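Long-range contacts in lipase (Pelosinus fermentans, PDB 5AH0), which probably hydrolyses ester bonds of lipids and also breaks down the polyester poly(butylene adipate-co-terephthalate): residues Y258-S263 with K345-P350; T158-H163 with I321-P326; I197-L202 with T216-R221. All blocks are in the same frame, centred on the assembly; numbering follows the deposited sequence.

Contact 1. Residues Y258-S263 with K345-P350; sequences YYFSYS and KWNSMP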
ATOM      1  N   TYR A 258      -2.680   2.723 -17.613  1.00 71.94           N
ATOM      2  CA  TYR A 258      -2.831   1.277 -17.704  1.00 70.96           C
ATOM      3  C   TYR A 258      -2.948   0.673 -16.290  1.00 69.33           C
ATOM      4  O   TYR A 258      -2.168   1.013 -15.397  1.00 67.94           O
ATOM      5  CB  TYR A 258      -1.648   0.663 -18.452  1.00 72.15           C
ATOM      6  CG  TYR A 258      -1.661   0.870 -19.954  1.00 76.06           C
ATOM      7  CD1 TYR A 258      -2.411   0.043 -20.789  1.00 78.50           C
ATOM      8  CD2 TYR A 258      -0.907   1.879 -20.541  1.00 75.99           C
ATOM      9  CE1 TYR A 258      -2.417   0.226 -22.165  1.00 77.26           C
ATOM     10  CE2 TYR A 258      -0.908   2.066 -21.909  1.00 76.92           C
ATOM     11  CZ  TYR A 258      -1.663   1.236 -22.714  1.00 78.98           C
ATOM     12  OH  TYR A 258      -1.664   1.423 -24.078  1.00 86.68           O
ATOM     13  N   TYR A 259      -3.923  -0.204 -16.072  1.00 65.33           N
ATOM     14  CA  TYR A 259      -4.076  -0.816 -14.758  1.00 62.71           C
ATOM     15  C   TYR A 259      -3.846  -2.326 -14.816  1.00 61.71           C
ATOM     16  O   TYR A 259      -4.491  -3.037 -15.592  1.00 62.06           O
ATOM     17  CB  TYR A 259      -5.458  -0.540 -14.176  1.00 59.60           C
ATOM     18  CG  TYR A 259      -5.705   0.895 -13.759  1.00 60.49           C
ATOM     19  CD1 TYR A 259      -6.096   1.848 -14.692  1.00 64.65           C
ATOM     20  CD2 TYR A 259      -5.593   1.290 -12.432  1.00 58.02           C
ATOM     21  CE1 TYR A 259      -6.348   3.165 -14.320  1.00 65.61           C
ATOM     22  CE2 TYR A 259      -5.847   2.607 -12.049  1.00 59.52           C
ATOM     23  CZ  TYR A 259      -6.228   3.538 -12.999  1.00 62.18           C
ATOM     24  OH  TYR A 259      -6.476   4.845 -12.644  1.00 62.14           O
ATOM     25  N   PHE A 260      -2.925  -2.809 -13.990  1.00 55.81           N
ATOM     26  CA  PHE A 260      -2.725  -4.245 -13.827  1.00 54.22           C
ATOM     27  C   PHE A 260      -2.910  -4.644 -12.365  1.00 53.78           C
ATOM     28  O   PHE A 260      -2.307  -4.048 -11.468  1.00 52.94           O
ATOM     29  CB  PHE A 260      -1.334  -4.658 -14.306  1.00 52.85           C
ATOM     30  CG  PHE A 260      -1.069  -4.343 -15.743  1.00 57.72           C
ATOM     31  CD1 PHE A 260      -1.451  -5.223 -16.741  1.00 58.75           C
ATOM     32  CD2 PHE A 260      -0.443  -3.163 -16.102  1.00 58.69           C
ATOM     33  CE1 PHE A 260      -1.204  -4.937 -18.072  1.00 57.59           C
ATOM     34  CE2 PHE A 260      -0.198  -2.868 -17.427  1.00 60.34           C
ATOM     35  CZ  PHE A 260      -0.582  -3.759 -18.415  1.00 60.27           C
ATOM     36  N   SER A 261      -3.714  -5.678 -12.137  1.00 52.12           N
ATOM     37  CA  SER A 261      -3.953  -6.180 -10.790  1.00 49.92           C
ATOM     38  C   SER A 261      -3.654  -7.673 -10.695  1.00 50.18           C
ATOM     39  O   SER A 261      -4.156  -8.474 -11.485  1.00 52.07           O
ATOM     40  CB  SER A 261      -5.391  -5.924 -10.369  1.00 52.34           C
ATOM     41  OG  SER A 261      -6.259  -6.784 -11.077  1.00 54.41           O
ATOM     42  N   TYR A 262      -2.824  -8.036  -9.726  1.00 45.16           N
ATOM     43  CA  TYR A 262      -2.506  -9.423  -9.464  1.00 42.44           C
ATOM     44  C   TYR A 262      -3.240  -9.886  -8.220  1.00 46.49           C
ATOM     45  O   TYR A 262      -3.301  -9.155  -7.237  1.00 48.20           O
ATOM     46  CB  TYR A 262      -0.998  -9.601  -9.296  1.00 43.21           C
ATOM     47  CG  TYR A 262      -0.226  -9.467 -10.584  1.00 43.73           C
ATOM     48  CD1 TYR A 262       0.221  -8.231 -11.024  1.00 43.08           C
ATOM     49  CD2 TYR A 262       0.048 -10.583 -11.367  1.00 45.37           C
ATOM     50  CE1 TYR A 262       0.922  -8.103 -12.208  1.00 47.81           C
ATOM     51  CE2 TYR A 262       0.748 -10.466 -12.556  1.00 49.76           C
ATOM     52  CZ  TYR A 262       1.184  -9.228 -12.972  1.00 51.33           C
ATOM     53  OH  TYR A 262       1.881  -9.117 -14.152  1.00 54.95           O
ATOM     54  N   SER A 263      -3.807 -11.090  -8.264  1.00 47.45           N
ATOM     55  CA  SER A 263      -4.540 -11.625  -7.119  1.00 42.50           C
ATOM     56  C   SER A 263      -3.816 -12.794  -6.482  1.00 45.04           C
ATOM     57  O   SER A 263      -3.229 -13.629  -7.176  1.00 50.93           O
ATOM     58  CB  SER A 263      -5.943 -12.051  -7.536  1.00 42.86           C
ATOM     59  OG  SER A 263      -6.773 -10.915  -7.697  1.00 48.96           O
ATOM     60  N   LYS A 345      -8.770   0.573 -18.083  1.00 70.15           N
ATOM     61  CA  LYS A 345      -9.483  -0.505 -17.395  1.00 68.83           C
ATOM     62  C   LYS A 345      -8.512  -1.352 -16.578  1.00 63.41           C
ATOM     63  O   LYS A 345      -7.307  -1.325 -16.812  1.00 62.42           O
ATOM     64  CB  LYS A 345     -10.229  -1.386 -18.402  1.00 74.59           C
ATOM     65  CG  LYS A 345     -11.073  -0.615 -19.380  1.00 81.26           C
ATOM     66  CD  LYS A 345     -11.274  -1.360 -20.695  1.00 87.68           C
ATOM     67  CE  LYS A 345     -12.578  -2.146 -20.732  1.00 91.59           C
ATOM     68  NZ  LYS A 345     -12.927  -2.539 -22.140  1.00 92.44           N
ATOM     69  N   TRP A 346      -9.038  -2.107 -15.621  1.00 62.00           N
ATOM     70  CA  TRP A 346      -8.208  -2.998 -14.821  1.00 59.56           C
ATOM     71  C   TRP A 346      -7.920  -4.290 -15.579  1.00 62.78           C
ATOM     72  O   TRP A 346      -8.830  -5.066 -15.876  1.00 63.97           O
ATOM     73  CB  TRP A 346      -8.879  -3.314 -13.480  1.00 56.96           C
ATOM     74  CG  TRP A 346      -8.901  -2.160 -12.527  1.00 58.14           C
ATOM     75  CD1 TRP A 346      -9.856  -1.181 -12.431  1.00 60.43           C
ATOM     76  CD2 TRP A 346      -7.918  -1.859 -11.532  1.00 56.69           C
ATOM     77  NE1 TRP A 346      -9.522  -0.290 -11.437  1.00 58.95           N
ATOM     78  CE2 TRP A 346      -8.334  -0.680 -10.874  1.00 57.43           C
ATOM     79  CE3 TRP A 346      -6.718  -2.463 -11.141  1.00 50.55           C
ATOM     80  CZ2 TRP A 346      -7.594  -0.103  -9.844  1.00 55.12           C
ATOM     81  CZ3 TRP A 346      -5.990  -1.892 -10.122  1.00 49.47           C
ATOM     82  CH2 TRP A 346      -6.428  -0.724  -9.483  1.00 52.91           C
ATOM     83  N   ASN A 347      -6.651  -4.514 -15.899  1.00 61.80           N
ATOM     84  CA  ASN A 347      -6.241  -5.760 -16.525  1.00 63.20           C
ATOM     85  C   ASN A 347      -5.933  -6.806 -15.454  1.00 64.13           C
ATOM     86  O   ASN A 347      -4.814  -6.854 -14.922  1.00 61.70           O
ATOM     87  CB  ASN A 347      -5.023  -5.538 -17.426  1.00 63.76           C
ATOM     88  CG  ASN A 347      -5.315  -4.618 -18.614  1.00 69.59           C
ATOM     89  OD1 ASN A 347      -5.357  -5.065 -19.760  1.00 73.08           O
ATOM     90  ND2 ASN A 347      -5.501  -3.329 -18.345  1.00 69.92           N
ATOM     91  N   SER A 348      -6.936  -7.622 -15.124  1.00 65.16           N
ATOM     92  CA  SER A 348      -6.819  -8.630 -14.065  1.00 61.06           C
ATOM     93  C   SER A 348      -5.984  -9.829 -14.506  1.00 61.82           C
ATOM     94  O   SER A 348      -6.368 -10.580 -15.414  1.00 64.41           O
ATOM     95  CB  SER A 348      -8.195  -9.106 -13.612  1.00 63.46           C
ATOM     96  OG  SER A 348      -8.072 -10.135 -12.644  1.00 64.33           O
ATOM     97  N   MET A 349      -4.836  -9.997 -13.865  1.00 59.58           N
ATOM     98  CA  MET A 349      -3.890 -11.028 -14.254  1.00 59.76           C
ATOM     99  C   MET A 349      -4.318 -12.381 -13.719  1.00 59.78           C
ATOM    100  O   MET A 349      -5.131 -12.445 -12.803  1.00 62.57           O
ATOM    101  CB  MET A 349      -2.491 -10.662 -13.763  1.00 60.33           C
ATOM    102  CG  MET A 349      -2.030  -9.308 -14.264  1.00 64.11           C
ATOM    103  SD  MET A 349      -1.855  -9.276 -16.060  1.00 68.69           S
ATOM    104  CE  MET A 349      -0.545 -10.479 -16.275  1.00 67.59           C
ATOM    105  N   PRO A 350      -3.809 -13.467 -14.328  1.00 60.32           N
ATOM    106  CA  PRO A 350      -4.050 -14.825 -13.828  1.00 58.19           C
ATOM    107  C   PRO A 350      -3.688 -14.954 -12.352  1.00 59.14           C
ATOM    108  O   PRO A 350      -2.680 -14.383 -11.919  1.00 58.20           O
ATOM    109  CB  PRO A 350      -3.121 -15.683 -14.686  1.00 59.42           C
ATOM    110  CG  PRO A 350      -2.986 -14.929 -15.951  1.00 61.52           C
ATOM    111  CD  PRO A 350      -3.029 -13.472 -15.581  1.00 60.60           C
TER

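Contact 2. Residues T158-H163 with I321-P326; sequences TIASPH and ISQNGP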
ATOM      1  N   THR A 158      -1.089  -3.287  -9.083  1.00 43.51           N
ATOM      2  CA  THR A 158      -1.329  -3.559  -7.677  1.00 43.10           C
ATOM      3  C   THR A 158      -1.274  -5.052  -7.431  1.00 44.87           C
ATOM      4  O   THR A 158      -1.692  -5.862  -8.260  1.00 44.49           O
ATOM      5  CB  THR A 158      -2.665  -2.979  -7.170  1.00 42.80           C
ATOM      6  OG1 THR A 158      -3.757  -3.725  -7.712  1.00 42.45           O
ATOM      7  CG2 THR A 158      -2.785  -1.494  -7.556  1.00 41.22           C
ATOM      8  N   ILE A 159      -0.670  -5.403  -6.305  1.00 41.86           N
ATOM      9  CA  ILE A 159      -0.430  -6.783  -5.955  1.00 39.02           C
ATOM     10  C   ILE A 159      -0.984  -7.074  -4.587  1.00 39.75           C
ATOM     11  O   ILE A 159      -0.569  -6.446  -3.608  1.00 40.58           O
ATOM     12  CB  ILE A 159       1.059  -7.096  -5.957  1.00 39.24           C
ATOM     13  CG1 ILE A 159       1.680  -6.664  -7.285  1.00 39.97           C
ATOM     14  CG2 ILE A 159       1.288  -8.592  -5.672  1.00 37.02           C
ATOM     15  CD1 ILE A 159       3.171  -6.876  -7.347  1.00 45.12           C
ATOM     16  N   ALA A 160      -1.911  -8.026  -4.529  1.00 39.81           N
ATOM     17  CA  ALA A 160      -2.574  -8.406  -3.288  1.00 40.35           C
ATOM     18  C   ALA A 160      -3.217  -7.216  -2.597  1.00 44.56           C
ATOM     19  O   ALA A 160      -3.169  -7.099  -1.371  1.00 45.42           O
ATOM     20  CB  ALA A 160      -1.577  -9.077  -2.350  1.00 36.05           C
ATOM     21  N   SER A 161      -3.840  -6.341  -3.376  1.00 45.34           N
ATOM     22  CA  SER A 161      -4.443  -5.141  -2.809  1.00 46.28           C
ATOM     23  C   SER A 161      -5.919  -5.312  -2.465  1.00 45.40           C
ATOM     24  O   SER A 161      -6.657  -5.963  -3.201  1.00 47.12           O
ATOM     25  CB  SER A 161      -4.269  -3.971  -3.771  1.00 48.50           C
ATOM     26  OG  SER A 161      -2.906  -3.609  -3.833  1.00 46.32           O
ATOM     27  N   PRO A 162      -6.350  -4.712  -1.343  1.00 40.44           N
ATOM     28  CA  PRO A 162      -7.736  -4.758  -0.870  1.00 43.36           C
ATOM     29  C   PRO A 162      -8.602  -3.647  -1.481  1.00 48.51           C
ATOM     30  O   PRO A 162      -8.988  -2.676  -0.807  1.00 44.77           O
ATOM     31  CB  PRO A 162      -7.588  -4.561   0.642  1.00 42.02           C
ATOM     32  CG  PRO A 162      -6.380  -3.638   0.758  1.00 39.24           C
ATOM     33  CD  PRO A 162      -5.462  -4.012  -0.397  1.00 38.32           C
ATOM     34  N   HIS A 163      -8.932  -3.805  -2.754  1.00 47.50           N
ATOM     35  CA  HIS A 163      -9.688  -2.775  -3.445  1.00 51.56           C
ATOM     36  C   HIS A 163     -11.139  -2.705  -2.967  1.00 53.61           C
ATOM     37  O   HIS A 163     -11.802  -1.690  -3.145  1.00 63.05           O
ATOM     38  CB  HIS A 163      -9.629  -3.014  -4.947  1.00 50.53           C
ATOM     39  CG  HIS A 163      -8.262  -2.855  -5.527  1.00 46.79           C
ATOM     40  ND1 HIS A 163      -7.633  -1.632  -5.619  1.00 51.62           N
ATOM     41  CD2 HIS A 163      -7.399  -3.761  -6.042  1.00 43.09           C
ATOM     42  CE1 HIS A 163      -6.444  -1.790  -6.175  1.00 50.06           C
ATOM     43  NE2 HIS A 163      -6.277  -3.073  -6.438  1.00 45.21           N
ATOM     44  N   ILE A 321     -11.066 -12.170  -3.266  1.00 50.86           N
ATOM     45  CA  ILE A 321     -12.115 -11.571  -4.097  1.00 53.78           C
ATOM     46  C   ILE A 321     -11.964 -10.054  -4.185  1.00 57.57           C
ATOM     47  O   ILE A 321     -12.528  -9.418  -5.070  1.00 62.76           O
ATOM     48  CB  ILE A 321     -13.536 -11.926  -3.568  1.00 43.58           C
ATOM     49  CG1 ILE A 321     -14.614 -11.582  -4.597  1.00 53.85           C
ATOM     50  CG2 ILE A 321     -13.816 -11.242  -2.253  1.00 38.86           C
ATOM     51  CD1 ILE A 321     -16.027 -11.876  -4.105  1.00 57.50           C
ATOM     52  N   SER A 322     -11.209  -9.468  -3.265  1.00 53.64           N
ATOM     53  CA  SER A 322     -11.131  -8.018  -3.182  1.00 55.01           C
ATOM     54  C   SER A 322     -10.017  -7.413  -4.060  1.00 56.98           C
ATOM     55  O   SER A 322      -9.903  -6.180  -4.159  1.00 56.69           O
ATOM     56  CB  SER A 322     -10.936  -7.601  -1.721  1.00 52.83           C
ATOM     57  OG  SER A 322     -10.770  -6.198  -1.586  1.00 51.89           O
ATOM     58  N   GLN A 323      -9.221  -8.269  -4.708  1.00 52.36           N
ATOM     59  CA  GLN A 323      -7.923  -7.851  -5.263  1.00 46.47           C
ATOM     60  C   GLN A 323      -7.866  -7.640  -6.783  1.00 47.55           C
ATOM     61  O   GLN A 323      -6.895  -7.083  -7.282  1.00 49.17           O
ATOM     62  CB  GLN A 323      -6.844  -8.874  -4.911  1.00 45.06           C
ATOM     63  CG  GLN A 323      -6.675  -9.215  -3.429  1.00 43.75           C
ATOM     64  CD  GLN A 323      -5.598 -10.268  -3.246  1.00 47.74           C
ATOM     65  OE1 GLN A 323      -4.828 -10.524  -4.162  1.00 54.45           O
ATOM     66  NE2 GLN A 323      -5.581 -10.929  -2.095  1.00 48.09           N
ATOM     67  N   ASN A 324      -8.869  -8.084  -7.532  1.00 47.78           N
ATOM     68  CA  ASN A 324      -8.789  -7.924  -8.984  1.00 49.67           C
ATOM     69  C   ASN A 324      -9.088  -6.493  -9.402  1.00 56.54           C
ATOM     70  O   ASN A 324      -8.824  -6.100 -10.533  1.00 58.92           O
ATOM     71  CB  ASN A 324      -9.732  -8.880  -9.713  1.00 49.32           C
ATOM     72  CG  ASN A 324     -11.178  -8.721  -9.294  1.00 54.14           C
ATOM     73  OD1 ASN A 324     -11.523  -7.867  -8.475  1.00 59.80           O
ATOM     74  ND2 ASN A 324     -12.044  -9.520  -9.894  1.00 55.01           N
ATOM     75  N   GLY A 325      -9.669  -5.721  -8.489  1.00 57.92           N
ATOM     76  CA  GLY A 325     -10.004  -4.339  -8.769  1.00 57.61           C
ATOM     77  C   GLY A 325     -11.152  -3.891  -7.894  1.00 58.03           C
ATOM     78  O   GLY A 325     -11.843  -4.725  -7.309  1.00 53.67           O
ATOM     79  N   PRO A 326     -11.353  -2.568  -7.787  1.00 59.86           N
ATOM     80  CA  PRO A 326     -12.446  -2.032  -6.978  1.00 61.14           C
ATOM     81  C   PRO A 326     -13.780  -2.304  -7.642  1.00 64.64           C
ATOM     82  O   PRO A 326     -13.975  -1.895  -8.786  1.00 69.08           O
ATOM     83  CB  PRO A 326     -12.148  -0.534  -6.927  1.00 62.76           C
ATOM     84  CG  PRO A 326     -11.339  -0.264  -8.144  1.00 61.60           C
ATOM     85  CD  PRO A 326     -10.554  -1.507  -8.424  1.00 58.27           C
TER

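Contact 3. Residues I197-L202 with T216-R221; sequences IYDFKL and TDYTNR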
ATOM      1  N   ILE A 197      14.715  -1.253  14.147  1.00 63.76           N
ATOM      2  CA  ILE A 197      14.387   0.069  13.645  1.00 61.01           C
ATOM      3  C   ILE A 197      13.060  -0.004  12.899  1.00 61.10           C
ATOM      4  O   ILE A 197      12.975  -0.557  11.803  1.00 62.65           O
ATOM      5  CB  ILE A 197      15.484   0.619  12.736  1.00 59.65           C
ATOM      6  CG1 ILE A 197      16.837   0.524  13.449  1.00 60.47           C
ATOM      7  CG2 ILE A 197      15.166   2.055  12.323  1.00 57.55           C
ATOM      8  CD1 ILE A 197      18.009   0.974  12.614  1.00 59.06           C
ATOM      9  N   TYR A 198      12.014   0.506  13.530  1.00 59.85           N
ATOM     10  CA  TYR A 198      10.691   0.533  12.934  1.00 56.79           C
ATOM     11  C   TYR A 198       9.944   1.741  13.470  1.00 57.44           C
ATOM     12  O   TYR A 198       9.980   2.016  14.667  1.00 61.14           O
ATOM     13  CB  TYR A 198       9.926  -0.762  13.232  1.00 50.41           C
ATOM     14  CG  TYR A 198       8.678  -0.948  12.396  1.00 45.36           C
ATOM     15  CD1 TYR A 198       7.513  -0.234  12.678  1.00 45.17           C
ATOM     16  CD2 TYR A 198       8.654  -1.844  11.327  1.00 45.45           C
ATOM     17  CE1 TYR A 198       6.352  -0.403  11.914  1.00 44.14           C
ATOM     18  CE2 TYR A 198       7.496  -2.021  10.551  1.00 42.75           C
ATOM     19  CZ  TYR A 198       6.354  -1.295  10.858  1.00 45.36           C
ATOM     20  OH  TYR A 198       5.218  -1.454  10.108  1.00 50.90           O
ATOM     21  N   ASP A 199       9.283   2.476  12.586  1.00 56.01           N
ATOM     22  CA  ASP A 199       8.590   3.686  12.992  1.00 60.30           C
ATOM     23  C   ASP A 199       7.190   3.789  12.395  1.00 58.44           C
ATOM     24  O   ASP A 199       7.015   3.635  11.189  1.00 56.46           O
ATOM     25  CB  ASP A 199       9.402   4.914  12.600  1.00 67.82           C
ATOM     26  CG  ASP A 199       8.680   6.200  12.926  1.00 77.27           C
ATOM     27  OD1 ASP A 199       7.958   6.227  13.951  1.00 82.39           O
ATOM     28  OD2 ASP A 199       8.820   7.174  12.160  1.00 80.61           O
ATOM     29  N   PHE A 200       6.195   4.088  13.226  1.00 59.49           N
ATOM     30  CA  PHE A 200       4.824   4.097  12.730  1.00 60.00           C
ATOM     31  C   PHE A 200       4.476   5.370  11.983  1.00 63.61           C
ATOM     32  O   PHE A 200       3.452   5.427  11.289  1.00 62.86           O
ATOM     33  CB  PHE A 200       3.844   3.847  13.870  1.00 59.92           C
ATOM     34  CG  PHE A 200       3.949   2.460  14.428  1.00 62.10           C
ATOM     35  CD1 PHE A 200       3.416   1.387  13.733  1.00 60.44           C
ATOM     36  CD2 PHE A 200       4.587   2.225  15.632  1.00 64.62           C
ATOM     37  CE1 PHE A 200       3.520   0.103  14.227  1.00 60.95           C
ATOM     38  CE2 PHE A 200       4.690   0.945  16.137  1.00 62.30           C
ATOM     39  CZ  PHE A 200       4.161  -0.118  15.429  1.00 62.41           C
ATOM     40  N   LYS A 201       5.351   6.368  12.103  1.00 66.18           N
ATOM     41  CA  LYS A 201       5.209   7.624  11.376  1.00 62.63           C
ATOM     42  C   LYS A 201       3.838   8.247  11.608  1.00 61.46           C
ATOM     43  O   LYS A 201       3.083   8.494  10.664  1.00 58.38           O
ATOM     44  CB  LYS A 201       5.460   7.397   9.883  1.00 58.37           C
ATOM     45  CG  LYS A 201       6.821   6.799   9.581  1.00 57.55           C
ATOM     46  CD  LYS A 201       6.844   6.138   8.213  1.00 59.70           C
ATOM     47  CE  LYS A 201       7.899   5.038   8.135  1.00 62.54           C
ATOM     48  NZ  LYS A 201       7.386   3.824   7.387  1.00 65.94           N
ATOM     49  N   LEU A 202       3.504   8.457  12.875  1.00 64.31           N
ATOM     50  CA  LEU A 202       2.242   9.096  13.226  1.00 69.89           C
ATOM     51  C   LEU A 202       2.479  10.413  13.943  1.00 77.31           C
ATOM     52  O   LEU A 202       1.830  10.712  14.941  1.00 80.50           O
ATOM     53  CB  LEU A 202       1.399   8.158  14.089  1.00 65.85           C
ATOM     54  CG  LEU A 202       1.095   6.860  13.338  1.00 61.41           C
ATOM     55  CD1 LEU A 202       0.544   5.785  14.248  1.00 55.52           C
ATOM     56  CD2 LEU A 202       0.122   7.154  12.219  1.00 61.60           C
ATOM     57  N   THR A 216       8.570  -2.134  22.249  1.00 69.92           N
ATOM     58  CA  THR A 216       7.356  -2.774  22.739  1.00 68.10           C
ATOM     59  C   THR A 216       6.390  -1.781  23.387  1.00 71.58           C
ATOM     60  O   THR A 216       5.189  -1.806  23.099  1.00 70.88           O
ATOM     61  CB  THR A 216       7.690  -3.880  23.756  1.00 68.45           C
ATOM     62  OG1 THR A 216       8.329  -4.971  23.082  1.00 67.40           O
ATOM     63  CG2 THR A 216       6.430  -4.386  24.425  1.00 67.71           C
ATOM     64  N   ASP A 217       6.905  -0.906  24.246  1.00 72.74           N
ATOM     65  CA  ASP A 217       6.058   0.099  24.880  1.00 76.84           C
ATOM     66  C   ASP A 217       5.523   1.091  23.864  1.00 73.49           C
ATOM     67  O   ASP A 217       4.358   1.469  23.912  1.00 76.57           O
ATOM     68  CB  ASP A 217       6.822   0.861  25.968  1.00 87.98           C
ATOM     69  CG  ASP A 217       6.999   0.052  27.235  1.00 95.37           C
ATOM     70  OD1 ASP A 217       6.897  -1.195  27.168  1.00 94.14           O
ATOM     71  OD2 ASP A 217       7.213   0.675  28.302  1.00101.53           O
ATOM     72  N   TYR A 218       6.375   1.479  22.923  1.00 70.39           N
ATOM     73  CA  TYR A 218       5.995   2.400  21.860  1.00 68.53           C
ATOM     74  C   TYR A 218       4.862   1.790  21.032  1.00 67.04           C
ATOM     75  O   TYR A 218       3.849   2.455  20.778  1.00 59.24           O
ATOM     76  CB  TYR A 218       7.217   2.718  20.990  1.00 69.52           C
ATOM     77  CG  TYR A 218       6.938   3.447  19.689  1.00 71.86           C
ATOM     78  CD1 TYR A 218       6.214   4.628  19.665  1.00 73.10           C
ATOM     79  CD2 TYR A 218       7.385   2.926  18.475  1.00 71.69           C
ATOM     80  CE1 TYR A 218       5.961   5.288  18.470  1.00 75.12           C
ATOM     81  CE2 TYR A 218       7.134   3.575  17.277  1.00 72.02           C
ATOM     82  CZ  TYR A 218       6.419   4.756  17.281  1.00 74.86           C
ATOM     83  OH  TYR A 218       6.160   5.410  16.095  1.00 76.35           O
ATOM     84  N   THR A 219       5.024   0.522  20.644  1.00 55.91           N
ATOM     85  CA  THR A 219       4.012  -0.187  19.853  1.00 68.00           C
ATOM     86  C   THR A 219       2.664  -0.276  20.566  1.00 68.45           C
ATOM     87  O   THR A 219       1.624   0.043  19.982  1.00 68.93           O
ATOM     88  CB  THR A 219       4.466  -1.626  19.496  1.00 57.58           C
ATOM     89  OG1 THR A 219       5.790  -1.600  18.948  1.00 56.23           O
ATOM     90  CG2 THR A 219       3.527  -2.242  18.480  1.00 53.10           C
ATOM     91  N   ASN A 220       2.685  -0.717  21.821  1.00 68.72           N
ATOM     92  CA  ASN A 220       1.466  -0.785  22.625  1.00 69.90           C
ATOM     93  C   ASN A 220       0.798   0.570  22.805  1.00 71.60           C
ATOM     94  O   ASN A 220      -0.422   0.673  22.729  1.00 73.24           O
ATOM     95  CB  ASN A 220       1.748  -1.419  23.990  1.00 71.68           C
ATOM     96  CG  ASN A 220       1.909  -2.922  23.900  1.00 69.51           C
ATOM     97  OD1 ASN A 220       1.351  -3.562  23.004  1.00 69.14           O
ATOM     98  ND2 ASN A 220       2.662  -3.498  24.830  1.00 67.17           N
ATOM     99  N   ARG A 221       1.588   1.609  23.046  1.00 71.95           N
ATOM    100  CA  ARG A 221       1.015   2.935  23.250  1.00 72.75           C
ATOM    101  C   ARG A 221       0.298   3.407  21.981  1.00 70.19           C
ATOM    102  O   ARG A 221      -0.757   4.032  22.056  1.00 72.36           O
ATOM    103  CB  ARG A 221       2.101   3.935  23.664  1.00 67.56           C
ATOM    104  CG  ARG A 221       1.609   5.374  23.862  1.00 71.06           C
ATOM    105  CD  ARG A 221       2.653   6.226  24.578  1.00 77.91           C
ATOM    106  NE  ARG A 221       3.881   6.369  23.794  1.00 78.52           N
ATOM    107  CZ  ARG A 221       4.084   7.302  22.864  1.00 79.96           C
ATOM    108  NH1 ARG A 221       3.144   8.202  22.596  1.00 82.22           N
ATOM    109  NH2 ARG A 221       5.239   7.340  22.210  1.00 78.52           N
TER

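Contact 1. Residues Y258-S263 with K345-P350
M349, just past the end of strand 346-348, lies along Y262, the two side chains pointing the same way. Its CB already lies over the ring, 3.5 Å from Y262 CD2. CG sits over the same face, 3.5 Å from the centroid of the Y262 ring and only 16° off its normal, a CH-pi contact. The bend at chi2 (-64°) puts SD 4.1 Å from F260 CD1, a Met-aromatic contact of oblique geometry; a second bend at chi3 brings CE to 3.5 Å from Y262 OH. Alongside, strands 258-262 and 346-348 pair in parallel. M349 N bonds almost straight to S261 O (2.9 Å), and S261 N bonds to N347 O. Y259 O takes two donors from opposite faces of its carbonyl plane, N347 N and N347 ND2. On the sheet face carrying Y259 and W346, Y259 CD2 lies 3.6 Å from W346 CZ2, the six-membered rings oblique at 45°, while W346 NE1 bonds to D332. The backbone ladder and the N347 amide bond set the register, while apolar, CH-pi and Met-aromatic packing fills in around it; the buried polar atoms S261 OG and Y259 OH find partners beyond the two segments in N324 and Q254.

Contact 2. Residues T158-H163 with I321-P326
H163 is the residue most enclosed by the loop 321-326. Its CB lies 3.4 Å from P326 N, and the imidazole runs side by side with the proline ring. At the ring's edge, near its plane, H163 CD2 comes to 3.6 Å from Q323 O. The only hydrogen bond between the two segments is weak and bent, H163 N to S322 O at 2.9 Å and 129°. Two residues back along the chain, S161 O receives a CA-H...O contact from Q323 CA (3.1 Å), and Q323 stretches past it, extended beyond CG, until OE1 stands 3.2 Å from A160 CA. An inverse gamma turn centred on P162 carries the chain from S161 to H163.

The second shell fixes these groups. T158 OG1, in the plane of the imidazole, shares a hydrogen bond of 2.9 Å with H163 NE2, while R121 NH1 reaches ND1 weakly; both ring nitrogens of this buried histidine therefore have partners. T264 N bonds to Q323 OE1, and S322 OG is held by D164 N and G165 O. G325 adopts backbone angles (phi 154° and psi 164°) that call for glycine and lead into P326.

Further out, S161 OG bonds to S114 O, at the turn between strand 108-113 and helix 116-129, the place of the nucleophile elbow in alpha/beta hydrolases. The contact thus joins the C-terminal end of central strand 153-159 to the loop preceding strand 334-336, with strands 108-113 and 258-265 flanking it in the sheet.

Contact 3. Residues I197-L202 with T216-R221
The F200 and Y218 rings meet obliquely, planes at 51° and centroids 5.3 Å apart, with Y218 CE2 at the edge of the phenylalanine, 3.3 Å from F200 CD2. T219 OG1 also lies at this edge, while one face of the F200 ring has Y198 CD1 over its rim. The tyrosine in turn has Y198 O at its own edge. From F200 CZ, the methyl T219 CG2 is 3.8 Å away. With CG swung opposite the backbone N (chi1 169°), Y218 reaches out from helix 215-223, and its hydroxyl accepts a hydrogen bond from F200 N, 3.2 Å from Y218 OH (156°). D199 OD1 is 2.9 Å from the same Y218 OH, and it closes an Asx turn by accepting a hydrogen bond from K201 N (3.2 Å), met from above the carboxylate plane. Both segments belong to the long excursion, with its several helices, between strands 153-159 and 258-265 of the alpha/beta-hydrolase sheet; helix 173-190 packs on F200 and T219 through V183 and K180. A phenylalanine in place of Y218 would probably leave F200 N without its acceptor and D199 OD1 without the hydroxyl beside it. The other oxygen, D199 OD2, forms a salt bridge with R87.

How the contacts relate
Contacts 1 and 2 are neighbours, their centres 9 Å apart. They share the central sheet, where F260 O and T158 N (2.8 Å) probably hydrogen-bond strands 258-265 and 153-159, and S261 OG, 2.7 Å from N324 O, probably ties the sheet to the loop of contact 2. W346 continues this junction: its CE2 packs 3.4 Å from P326 CD, and its ring meets that of H163 edge-to-face. Contact 3 lies across the chain's centre, about 34 Å from contact 1 and 28 Å from contact 2 between centres. On that side the K201 side chain is about 12 Å from the zinc ion bound by D56, H76, H82 and D233.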